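Local coordinates for protein arginase 1, mitochondrial (Arabidopsis thaliana, PDB 6VSU) that hydrolyses L-arginine to urea and L-ornithine with two manganese ions per subunit, and also converts agmatine to putrescine, at residues E[80-85]-E[277-282]; E[227-232]-E[271-276]; E[171-174]-E[178-181]. All coordinates share one frame; numbering follows the deposited sequence.

In the fold
Contacts 1 and 2 share helix 271-280 and lie on one side of the chain, their centres about 14 Å apart, both partly buried and both touching a second subunit. They are joined, since E82 of contact 1 makes a salt bridge to R272 of contact 2. Contact 3 is the buried one: it lies on the opposite side of the chain's centre from contact 1, about 33 Å from it and 28 Å from contact 2 between centres, in the loop after strand 158-163. Its chemistry follows its place. Charged and polar groups hold the helix surface in contacts 1 and 2, whereas a ring, a methyl and a serine hydroxyl pack in contact 3, beside bound L-ornithine.

Contact 1. Residues E[80-85]-E[277-282]; sequences ATEEGK and ILHNLQ
H279 points its imidazole from the last full turn of helix 271-280 at two neighbouring glutamates, E82 and E83, in the loop that follows helix 64-72. Its CB is 4.2 Å from E83 OE2, the outer limit of the contact. With CG anti to the carbonyl carbon (chi1 -75°) the ring leaves the helix toward the loop. CG lies 4.0 Å from E83 OE2, and CD2 comes closer, 3.8 Å from E83 OE2. Here the carboxylate of E83 is stacked over one face of the ring, the two planes 27° apart, with E83 CD 4.0 Å from H279 CD2. At the far end CE1 meets E82 OE1 at 3.4 Å, in the ring plane and so at its edge; a polarised C-H is a suitable neighbour for a carboxylate oxygen. NE2 turns to E314 of helix 303-319 with a hydrogen bond.

The two glutamates occupy the middle of a type I beta turn from T81 to G84, closed by G84 N to T81 O at 3.0 Å, which sends both side chains toward the helix. In this arginase fold, a parallel sheet flanked by helices, the turn thereby lies against helices 271-280 and 303-319. E82 OE2 makes salt bridges with K310 and R272, which probably balance its charge, while OE1 faces the histidine's edge. R223 of a neighbouring subunit packs on both E83 and H279.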
loop_
_atom_site.group_PDB
_atom_site.type_symbol
_atom_site.label_atom_id
_atom_site.label_comp_id
_atom_site.label_asym_id
_atom_site.label_seq_id
_atom_site.Cartn_x
_atom_site.Cartn_y
_atom_site.Cartn_z
ATOM N N ALA E 80 -24.997 -5.144 16.687
ATOM C CA ALA E 80 -24.973 -5.938 17.940
ATOM C C ALA E 80 -23.520 -6.158 18.404
ATOM O O ALA E 80 -22.717 -6.557 17.591
ATOM C CB ALA E 80 -25.695 -7.231 17.741
ATOM N N THR E 81 -23.249 -6.046 19.690
ATOM C CA THR E 81 -21.969 -6.477 20.313
ATOM C C THR E 81 -21.951 -8.007 20.426
ATOM O O THR E 81 -22.978 -8.608 20.228
ATOM C CB THR E 81 -21.763 -5.798 21.665
ATOM O OG1 THR E 81 -22.658 -6.351 22.634
ATOM C CG2 THR E 81 -21.994 -4.313 21.579
ATOM N N GLU E 82 -20.801 -8.620 20.689
ATOM C CA GLU E 82 -20.650 -10.109 20.751
ATOM C C GLU E 82 -21.633 -10.743 21.746
ATOM O O GLU E 82 -22.134 -11.826 21.484
ATOM C CB GLU E 82 -19.222 -10.461 21.136
ATOM C CG GLU E 82 -18.196 -10.199 20.041
ATOM C CD GLU E 82 -16.927 -11.026 20.127
ATOM O OE1 GLU E 82 -16.815 -11.816 21.102
ATOM O OE2 GLU E 82 -16.097 -10.943 19.175
ATOM N N GLU E 83 -21.862 -10.049 22.867
ATOM C CA GLU E 83 -22.776 -10.497 23.953
ATOM C C GLU E 83 -24.245 -10.212 23.613
ATOM O O GLU E 83 -25.093 -10.743 24.322
ATOM C CB GLU E 83 -22.360 -9.937 25.310
ATOM C CG GLU E 83 -21.115 -10.589 25.875
ATOM C CD GLU E 83 -20.419 -9.771 26.949
ATOM O OE1 GLU E 83 -20.467 -8.527 26.864
ATOM O OE2 GLU E 83 -19.843 -10.379 27.869
ATOM N N GLY E 84 -24.537 -9.340 22.645
ATOM C CA GLY E 84 -25.937 -9.176 22.227
ATOM C C GLY E 84 -26.512 -7.800 22.534
ATOM O O GLY E 84 -27.696 -7.607 22.238
ATOM N N LYS E 85 -25.711 -6.821 22.949
ATOM C CA LYS E 85 -26.227 -5.444 23.177
ATOM C C LYS E 85 -26.393 -4.722 21.843
ATOM O O LYS E 85 -25.632 -4.981 20.919
ATOM C CB LYS E 85 -25.355 -4.701 24.171
ATOM C CG LYS E 85 -25.485 -5.365 25.525
ATOM C CD LYS E 85 -25.299 -4.479 26.657
ATOM C CE LYS E 85 -25.778 -5.078 27.966
ATOM N NZ LYS E 85 -25.065 -4.368 29.056
ATOM N N ILE E 277 -10.058 -11.332 28.333
ATOM C CA ILE E 277 -9.833 -10.552 29.580
ATOM C C ILE E 277 -11.039 -9.635 29.881
ATOM O O ILE E 277 -11.601 -9.693 31.027
ATOM C CB ILE E 277 -8.524 -9.778 29.440
ATOM C CG1 ILE E 277 -7.338 -10.736 29.260
ATOM C CG2 ILE E 277 -8.338 -8.842 30.613
ATOM C CD1 ILE E 277 -6.070 -10.047 28.935
ATOM N N LEU E 278 -11.482 -8.826 28.916
ATOM C CA LEU E 278 -12.611 -7.887 29.132
ATOM C C LEU E 278 -13.899 -8.616 29.462
ATOM O O LEU E 278 -14.587 -8.231 30.416
ATOM C CB LEU E 278 -12.834 -6.994 27.924
ATOM C CG LEU E 278 -11.639 -6.145 27.516
ATOM C CD1 LEU E 278 -11.993 -5.293 26.273
ATOM C CD2 LEU E 278 -11.206 -5.261 28.669
ATOM N N HIS E 279 -14.261 -9.606 28.686
ATOM C CA HIS E 279 -15.547 -10.309 28.869
ATOM C C HIS E 279 -15.573 -10.928 30.264
ATOM O O HIS E 279 -16.643 -11.002 30.848
ATOM C CB HIS E 279 -15.782 -11.381 27.786
ATOM C CG HIS E 279 -16.160 -10.817 26.445
ATOM N ND1 HIS E 279 -16.151 -11.556 25.285
ATOM C CD2 HIS E 279 -16.532 -9.579 26.084
ATOM C CE1 HIS E 279 -16.541 -10.808 24.290
ATOM N NE2 HIS E 279 -16.767 -9.590 24.757
ATOM N N ASN E 280 -14.444 -11.448 30.772
ATOM C CA ASN E 280 -14.478 -12.264 32.021
ATOM C C ASN E 280 -14.189 -11.389 33.226
ATOM O O ASN E 280 -14.362 -11.882 34.318
ATOM C CB ASN E 280 -13.523 -13.447 31.882
ATOM C CG ASN E 280 -14.094 -14.439 30.897
ATOM O OD1 ASN E 280 -15.182 -14.932 31.118
ATOM N ND2 ASN E 280 -13.427 -14.687 29.790
ATOM N N LEU E 281 -13.741 -10.151 33.018
ATOM C CA LEU E 281 -13.463 -9.222 34.122
ATOM C C LEU E 281 -14.742 -8.978 34.917
ATOM O O LEU E 281 -15.746 -8.636 34.332
ATOM C CB LEU E 281 -12.877 -7.927 33.585
ATOM C CG LEU E 281 -12.782 -6.750 34.552
ATOM C CD1 LEU E 281 -11.823 -7.098 35.663
ATOM C CD2 LEU E 281 -12.294 -5.497 33.848
ATOM N N GLN E 282 -14.708 -9.193 36.219
ATOM C CA GLN E 282 -15.823 -8.761 37.079
ATOM C C GLN E 282 -15.437 -7.376 37.564
ATOM O O GLN E 282 -14.398 -7.231 38.230
ATOM C CB GLN E 282 -16.114 -9.694 38.250
ATOM C CG GLN E 282 -16.472 -11.115 37.858
ATOM C CD GLN E 282 -16.514 -12.052 39.068
ATOM O OE1 GLN E 282 -16.989 -11.704 40.193
ATOM N NE2 GLN E 282 -15.946 -13.240 38.848
#

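Contact 2. Residues E[227-232]-E[271-276]; sequences KDRPML and FRDVLN
R229 and D273 meet at about a right angle, the guanidinium reaching end-on from helix 225-232 to the carboxylate of helix 271-280. Both terminal nitrogens close on a single oxygen: R229 NH1 lies 2.8 Å and R229 NH2 3.0 Å from D273 OD1. That oxygen sits in the guanidinium plane, at its edge, between the two nitrogens, so that both bonds are bent, the NH2 one more. Seen from the aspartate the match is poorer, because the two planes are 61° apart and both nitrogens approach OD1 from the same face, above the carboxylate plane. The result is a forked salt bridge, different from the side-by-side pairing of two nitrogens with two oxygens.

The arginine is extended at first, with CG opposite its own backbone N (chi1 177°), then bends at chi3 (-79°) to bring its head round to the aspartate. A long, flexible side chain suits this place, for the nearest CA atoms, of R229 and D273, are 8.8 Å apart. The bridge ties together two helices of the alpha/beta arginase fold, 225-232 following strand 218-221, at one edge of the sheet within this chain. D273 OD2 accepts from the backbone N of S270, just ahead of helix 271-280, which steadies the carboxylate.

NH1 of R229 also makes a salt bridge to E233, whose carboxylate takes a hydrogen bond from N276 ND2 as well. With an alanine here, D273 OD1 is likely to lose both guanidinium donors and E233 its arginine partner, leaving two acidic groups unbalanced. S226 of a neighbouring subunit packs on N276.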
loop_
_atom_site.group_PDB
_atom_site.type_symbol
_atom_site.label_atom_id
_atom_site.label_comp_id
_atom_site.label_asym_id
_atom_site.label_seq_id
_atom_site.Cartn_x
_atom_site.Cartn_y
_atom_site.Cartn_z
ATOM N N LYS E 227 1.882 -18.498 31.817
ATOM C CA LYS E 227 1.601 -18.806 33.246
ATOM C C LYS E 227 0.390 -17.968 33.724
ATOM O O LYS E 227 -0.499 -18.495 34.419
ATOM C CB LYS E 227 2.904 -18.566 34.010
ATOM C CG LYS E 227 2.945 -19.096 35.433
ATOM C CD LYS E 227 2.908 -18.034 36.551
ATOM C CE LYS E 227 4.184 -17.217 36.738
ATOM N NZ LYS E 227 3.901 -15.742 36.725
ATOM N N ASP E 228 0.360 -16.690 33.349
ATOM C CA ASP E 228 -0.517 -15.662 33.919
ATOM C C ASP E 228 -1.914 -15.717 33.272
ATOM O O ASP E 228 -2.851 -15.174 33.907
ATOM C CB ASP E 228 0.084 -14.274 33.765
ATOM C CG ASP E 228 1.360 -14.014 34.525
ATOM O OD1 ASP E 228 1.621 -14.726 35.474
ATOM O OD2 ASP E 228 2.119 -13.132 34.115
ATOM N N ARG E 229 -2.075 -16.347 32.111
ATOM C CA ARG E 229 -3.319 -16.267 31.280
ATOM C C ARG E 229 -4.551 -16.612 32.117
ATOM O O ARG E 229 -5.496 -15.833 32.178
ATOM C CB ARG E 229 -3.249 -17.153 30.021
ATOM C CG ARG E 229 -4.536 -17.131 29.199
ATOM C CD ARG E 229 -4.648 -18.227 28.163
ATOM N NE ARG E 229 -3.863 -17.933 26.958
ATOM C CZ ARG E 229 -4.247 -17.147 25.927
ATOM N NH1 ARG E 229 -5.397 -16.476 25.928
ATOM N NH2 ARG E 229 -3.467 -17.026 24.868
ATOM N N PRO E 230 -4.588 -17.757 32.827
ATOM C CA PRO E 230 -5.781 -18.131 33.592
ATOM C C PRO E 230 -6.195 -17.038 34.592
ATOM O O PRO E 230 -7.329 -16.775 34.746
ATOM C CB PRO E 230 -5.370 -19.404 34.344
ATOM C CG PRO E 230 -4.172 -19.955 33.570
ATOM C CD PRO E 230 -3.501 -18.752 32.940
ATOM N N MET E 231 -5.236 -16.461 35.292
ATOM C CA MET E 231 -5.470 -15.375 36.263
ATOM C C MET E 231 -6.012 -14.136 35.530
ATOM O O MET E 231 -7.029 -13.527 35.966
ATOM C CB MET E 231 -4.134 -15.106 36.947
ATOM C CG MET E 231 -4.147 -14.040 37.992
ATOM S SD MET E 231 -3.718 -12.358 37.398
ATOM C CE MET E 231 -4.171 -11.562 38.950
ATOM N N LEU E 232 -5.382 -13.755 34.415
ATOM C CA LEU E 232 -5.744 -12.548 33.636
ATOM C C LEU E 232 -7.120 -12.705 32.974
ATOM O O LEU E 232 -7.769 -11.669 32.757
ATOM C CB LEU E 232 -4.659 -12.298 32.595
ATOM C CG LEU E 232 -3.295 -11.904 33.164
ATOM C CD1 LEU E 232 -2.276 -11.800 32.046
ATOM C CD2 LEU E 232 -3.361 -10.610 33.967
ATOM N N PHE E 271 -6.444 -10.337 19.452
ATOM C CA PHE E 271 -7.673 -9.571 19.713
ATOM C C PHE E 271 -8.519 -10.438 20.618
ATOM O O PHE E 271 -9.196 -9.881 21.486
ATOM C CB PHE E 271 -8.431 -9.227 18.427
ATOM C CG PHE E 271 -9.467 -8.175 18.669
ATOM C CD1 PHE E 271 -9.145 -6.829 18.674
ATOM C CD2 PHE E 271 -10.759 -8.528 18.959
ATOM C CE1 PHE E 271 -10.100 -5.865 18.985
ATOM C CE2 PHE E 271 -11.709 -7.565 19.315
ATOM C CZ PHE E 271 -11.385 -6.230 19.305
ATOM N N ARG E 272 -8.621 -11.709 20.288
ATOM C CA ARG E 272 -9.403 -12.671 21.099
ATOM C C ARG E 272 -8.848 -12.720 22.538
ATOM O O ARG E 272 -9.681 -12.842 23.453
ATOM C CB ARG E 272 -9.476 -14.030 20.447
ATOM C CG ARG E 272 -10.417 -14.998 21.153
ATOM C CD ARG E 272 -11.819 -14.485 21.529
ATOM N NE ARG E 272 -12.427 -13.844 20.373
ATOM C CZ ARG E 272 -13.573 -13.206 20.301
ATOM N NH1 ARG E 272 -14.310 -13.005 21.383
ATOM N NH2 ARG E 272 -13.972 -12.721 19.128
ATOM N N ASP E 273 -7.529 -12.664 22.747
ATOM C CA ASP E 273 -6.927 -12.604 24.102
ATOM C C ASP E 273 -7.491 -11.394 24.868
ATOM O O ASP E 273 -7.968 -11.554 26.027
ATOM C CB ASP E 273 -5.406 -12.475 24.060
ATOM C CG ASP E 273 -4.639 -13.688 23.550
ATOM O OD1 ASP E 273 -5.159 -14.815 23.671
ATOM O OD2 ASP E 273 -3.468 -13.503 23.087
ATOM N N VAL E 274 -7.542 -10.226 24.255
ATOM C CA VAL E 274 -8.065 -9.004 24.935
ATOM C C VAL E 274 -9.554 -9.180 25.301
ATOM O O VAL E 274 -9.971 -8.801 26.420
ATOM C CB VAL E 274 -7.809 -7.758 24.078
ATOM C CG1 VAL E 274 -8.525 -6.521 24.602
ATOM C CG2 VAL E 274 -6.319 -7.505 23.979
ATOM N N LEU E 275 -10.363 -9.738 24.403
ATOM C CA LEU E 275 -11.811 -9.920 24.692
ATOM C C LEU E 275 -11.962 -11.018 25.732
ATOM O O LEU E 275 -12.881 -10.883 26.526
ATOM C CB LEU E 275 -12.611 -10.227 23.424
ATOM C CG LEU E 275 -12.691 -9.086 22.405
ATOM C CD1 LEU E 275 -13.757 -9.442 21.382
ATOM C CD2 LEU E 275 -13.001 -7.718 22.987
ATOM N N ASN E 276 -11.053 -11.995 25.794
ATOM C CA ASN E 276 -11.148 -12.987 26.881
ATOM C C ASN E 276 -10.990 -12.270 28.228
ATOM O O ASN E 276 -11.753 -12.588 29.158
ATOM C CB ASN E 276 -10.206 -14.164 26.737
ATOM C CG ASN E 276 -10.583 -15.129 25.623
ATOM O OD1 ASN E 276 -11.659 -15.045 25.017
ATOM N ND2 ASN E 276 -9.661 -16.041 25.330
#

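Contact 3. Residues E[171-174]-E[178-181]; sequences DCFE and YSHA. With ORN (L-ornithine), chain B.
F173 and A181 pack ring carbon against methyl, with F173 CG 4.0 Å from A181 CB. The ring reaches this place with CG opposite the backbone N (chi1 -158°), and its far end, CZ, comes 4.1 Å from CA of the bound L-ornithine. A small residue suits position 181, where the methyl meets the CB and CG end of the phenylalanine obliquely.

S179 OG lies 3.3 Å from F173 CB, while on its own side it accepts a hydrogen bond from the backbone N of A181 at 3.0 Å and 165°. This is an ST turn, in which the hydroxyl braces the chain around H180.

The ligand meets H180 over one ring face, NE of L-ornithine being 3.9 Å from H180 CE1. Both ring nitrogens of H180 are hydrogen-bonded, ND1 with E292 and NE2 with S56, and S56 also touches F173.

With both imidazole nitrogens engaged by protein partners, the ring is fixed in rotation and offers the product its face, so H180 probably shapes this side of the active-site pocket by packing against the ornithine chain.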
loop_
_atom_site.group_PDB
_atom_site.type_symbol
_atom_site.label_atom_id
_atom_site.label_comp_id
_atom_site.label_asym_id
_atom_site.label_seq_id
_atom_site.Cartn_x
_atom_site.Cartn_y
_atom_site.Cartn_z
ATOM N N ASP E 171 9.050 9.095 35.034
ATOM C CA ASP E 171 8.828 10.327 35.799
ATOM C C ASP E 171 8.508 11.476 34.829
ATOM O O ASP E 171 7.531 12.218 35.056
ATOM C CB ASP E 171 10.054 10.619 36.661
ATOM C CG ASP E 171 9.864 11.918 37.404
ATOM O OD1 ASP E 171 8.811 12.060 38.059
ATOM O OD2 ASP E 171 10.697 12.793 37.219
ATOM N N CYS E 172 9.323 11.642 33.799
ATOM C CA CYS E 172 9.299 12.850 32.938
ATOM C C CYS E 172 10.006 12.554 31.610
ATOM O O CYS E 172 11.158 13.022 31.462
ATOM C CB CYS E 172 10.036 13.999 33.622
ATOM S SG CYS E 172 9.529 15.581 32.925
ATOM N N PHE E 173 9.367 11.756 30.749
ATOM C CA PHE E 173 9.930 11.325 29.447
ATOM C C PHE E 173 10.273 12.544 28.586
ATOM O O PHE E 173 9.389 13.325 28.228
ATOM C CB PHE E 173 8.967 10.429 28.680
ATOM C CG PHE E 173 9.694 9.596 27.663
ATOM C CD1 PHE E 173 10.590 8.619 28.084
ATOM C CD2 PHE E 173 9.526 9.825 26.304
ATOM C CE1 PHE E 173 11.300 7.864 27.153
ATOM C CE2 PHE E 173 10.259 9.085 25.379
ATOM C CZ PHE E 173 11.163 8.122 25.801
ATOM N N GLU E 174 11.565 12.722 28.345
ATOM C CA GLU E 174 12.162 13.784 27.513
ATOM C C GLU E 174 11.785 15.176 28.029
ATOM O O GLU E 174 11.657 16.084 27.207
ATOM C CB GLU E 174 11.784 13.490 26.059
ATOM C CG GLU E 174 12.540 12.294 25.464
ATOM C CD GLU E 174 12.067 11.779 24.092
ATOM O OE1 GLU E 174 12.930 11.299 23.281
ATOM O OE2 GLU E 174 10.848 11.844 23.815
ATOM N N TYR E 178 3.723 15.721 30.791
ATOM C CA TYR E 178 2.489 15.235 30.122
ATOM C C TYR E 178 2.839 14.247 28.960
ATOM O O TYR E 178 1.972 13.920 28.160
ATOM C CB TYR E 178 1.710 16.455 29.633
ATOM C CG TYR E 178 1.078 17.261 30.734
ATOM C CD1 TYR E 178 0.160 16.691 31.616
ATOM C CD2 TYR E 178 1.404 18.587 30.910
ATOM C CE1 TYR E 178 -0.431 17.411 32.633
ATOM C CE2 TYR E 178 0.790 19.338 31.895
ATOM C CZ TYR E 178 -0.127 18.751 32.763
ATOM O OH TYR E 178 -0.694 19.487 33.765
ATOM N N SER E 179 4.079 13.774 28.856
ATOM C CA SER E 179 4.443 12.711 27.869
ATOM C C SER E 179 3.432 11.565 27.924
ATOM O O SER E 179 3.046 11.165 29.007
ATOM C CB SER E 179 5.842 12.146 28.109
ATOM O OG SER E 179 6.056 11.024 27.290
ATOM N N HIS E 180 3.118 10.966 26.793
ATOM C CA HIS E 180 2.278 9.763 26.756
ATOM C C HIS E 180 2.974 8.633 27.511
ATOM O O HIS E 180 2.279 7.710 27.843
ATOM C CB HIS E 180 1.903 9.396 25.322
ATOM C CG HIS E 180 2.988 8.894 24.427
ATOM N ND1 HIS E 180 2.700 8.150 23.303
ATOM C CD2 HIS E 180 4.324 9.037 24.447
ATOM C CE1 HIS E 180 3.833 7.886 22.660
ATOM N NE2 HIS E 180 4.836 8.405 23.327
ATOM N N ALA E 181 4.284 8.686 27.752
ATOM C CA ALA E 181 5.000 7.608 28.455
ATOM C C ALA E 181 5.123 7.910 29.972
ATOM O O ALA E 181 5.832 7.183 30.693
ATOM C CB ALA E 181 6.349 7.444 27.790
HETATM N N ORN B . 10.327 4.681 23.473
HETATM C CA ORN B . 9.223 4.825 24.455
HETATM C CB ORN B . 7.902 4.399 23.819
HETATM C CG ORN B . 6.663 4.914 24.529
HETATM C CD ORN B . 5.380 4.479 23.845
HETATM N NE ORN B . 4.175 4.557 24.667
HETATM C C ORN B . 9.511 3.968 25.695
HETATM O O ORN B . 10.674 3.617 25.895
HETATM O OXT ORN B . 8.553 3.696 26.414
#